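Local coordinates for protein PKS (Streptomyces sp. CNQ431, PDB 5YDA) that probably transfers acyl extender units to a carrier protein, as the broadly selective acyltransferase domain of the splenocin polyketide synthase, at residues A[234-239]-A[264-269]. Numbering follows the deposited sequence.
Sequences GATVGV and ACTVAG
Strands 235-239 and 264-269 are the two central strands, flanked by 254-261 and 288-290, of the four-stranded antiparallel sheet in the small, ferredoxin-like subdomain of acyltransferases. V237 with V267, V239 with C265 and A235 with G269 are hydrogen-bonded pairs, each joined by two backbone bonds; V237 N reaches V267 O at 2.8 Å, and V239 N to C265 O is nearly straight (171° at the hydrogen). The non-hydrogen-bonded pair T236 with A268 draws in to 4.2 Å between CA atoms, and A268 CA comes to 3.2 Å from A235 O, a bent CA-H...O contact (137° at the hydrogen).

V237 and V267 lie alongside each other on the face packed by helices 243-246 and 271-283. With V237 CG1 set between backbone N and carbonyl carbon (chi1 58°), this methyl lies 3.5 Å from V267 O and 3.9 Å from V267 CB. On the other face, the side chains of T236 and T266 cross at a slant, T236 CG2 lying 4.1 Å from T266 CB, while T236 OG1 stands 3.7 Å from A268 CB and hydrogen-bonds to A295 O.

Six main-chain bonds therefore fix the register, and the two faces differ in chemistry: the valines and C265 give the strands' apolar side to the helices, whereas the threonine face also ties the sheet to the A295 backbone.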
loop_
_atom_site.group_PDB
_atom_site.type_symbol
_atom_site.label_atom_id
_atom_site.label_comp_id
_atom_site.label_asym_id
_atom_site.label_seq_id
_atom_site.Cartn_x
_atom_site.Cartn_y
_atom_site.Cartn_z
ATOM N N GLY A 234 25.792 -6.666 3.210
ATOM C CA GLY A 234 25.134 -7.904 2.845
ATOM C C GLY A 234 24.274 -7.751 1.602
ATOM O O GLY A 234 24.326 -6.746 0.889
ATOM N N ALA A 235 23.448 -8.771 1.358
ATOM C CA ALA A 235 22.651 -8.821 0.141
ATOM C C ALA A 235 21.384 -9.621 0.382
ATOM O O ALA A 235 21.285 -10.409 1.326
ATOM C CB ALA A 235 23.439 -9.419 -1.026
ATOM N N THR A 236 20.407 -9.395 -0.488
ATOM C CA THR A 236 19.108 -10.042 -0.409
ATOM C C THR A 236 18.731 -10.526 -1.802
ATOM O O THR A 236 18.954 -9.824 -2.793
ATOM C CB THR A 236 18.018 -9.089 0.140
ATOM O OG1 THR A 236 18.444 -8.543 1.396
ATOM C CG2 THR A 236 16.712 -9.849 0.370
ATOM N N VAL A 237 18.183 -11.736 -1.877
ATOM C CA VAL A 237 17.715 -12.291 -3.135
ATOM C C VAL A 237 16.252 -12.671 -2.969
ATOM O O VAL A 237 15.875 -13.309 -1.980
ATOM C CB VAL A 237 18.580 -13.487 -3.591
ATOM C CG1 VAL A 237 18.591 -14.587 -2.537
ATOM C CG2 VAL A 237 18.101 -14.017 -4.961
ATOM N N GLY A 238 15.418 -12.243 -3.916
ATOM C CA GLY A 238 14.031 -12.679 -3.952
ATOM C C GLY A 238 13.942 -13.938 -4.792
ATOM O O GLY A 238 14.429 -13.973 -5.922
ATOM N N VAL A 239 13.347 -14.983 -4.222
ATOM C CA VAL A 239 13.251 -16.290 -4.853
ATOM C C VAL A 239 11.785 -16.587 -5.112
ATOM O O VAL A 239 10.966 -16.551 -4.182
ATOM C CB VAL A 239 13.866 -17.396 -3.978
ATOM C CG1 VAL A 239 13.824 -18.735 -4.721
ATOM C CG2 VAL A 239 15.293 -17.033 -3.549
ATOM N N ALA A 264 6.864 -17.021 -3.400
ATOM C CA ALA A 264 7.760 -15.882 -3.209
ATOM C C ALA A 264 8.328 -15.878 -1.796
ATOM O O ALA A 264 7.579 -15.918 -0.814
ATOM C CB ALA A 264 7.032 -14.560 -3.484
ATOM N N CYS A 265 9.647 -15.820 -1.696
ATOM C CA CYS A 265 10.285 -15.600 -0.409
ATOM C C CYS A 265 11.583 -14.859 -0.680
ATOM O O CYS A 265 11.996 -14.708 -1.830
ATOM C CB CYS A 265 10.485 -16.919 0.344
ATOM S SG CYS A 265 11.597 -18.026 -0.482
ATOM N N THR A 266 12.199 -14.340 0.373
ATOM C CA THR A 266 13.480 -13.660 0.225
ATOM C C THR A 266 14.505 -14.267 1.173
ATOM O O THR A 266 14.164 -14.755 2.257
ATOM C CB THR A 266 13.372 -12.147 0.484
ATOM O OG1 THR A 266 13.015 -11.935 1.853
ATOM C CG2 THR A 266 12.320 -11.530 -0.418
ATOM N N VAL A 267 15.762 -14.234 0.745
ATOM C CA VAL A 267 16.874 -14.774 1.512
ATOM C C VAL A 267 17.948 -13.700 1.581
ATOM O O VAL A 267 18.222 -13.024 0.582
ATOM C CB VAL A 267 17.432 -16.079 0.894
ATOM C CG1 VAL A 267 18.640 -16.561 1.676
ATOM C CG2 VAL A 267 16.353 -17.180 0.885
ATOM N N ALA A 268 18.523 -13.513 2.775
ATOM C CA ALA A 268 19.481 -12.444 3.030
ATOM C C ALA A 268 20.689 -12.994 3.777
ATOM O O ALA A 268 20.588 -13.977 4.516
ATOM C CB ALA A 268 18.847 -11.314 3.850
ATOM N N GLY A 269 21.830 -12.341 3.588
ATOM C CA GLY A 269 23.045 -12.740 4.277
ATOM C C GLY A 269 24.224 -12.016 3.668
ATOM O O GLY A 269 24.043 -11.021 2.953
#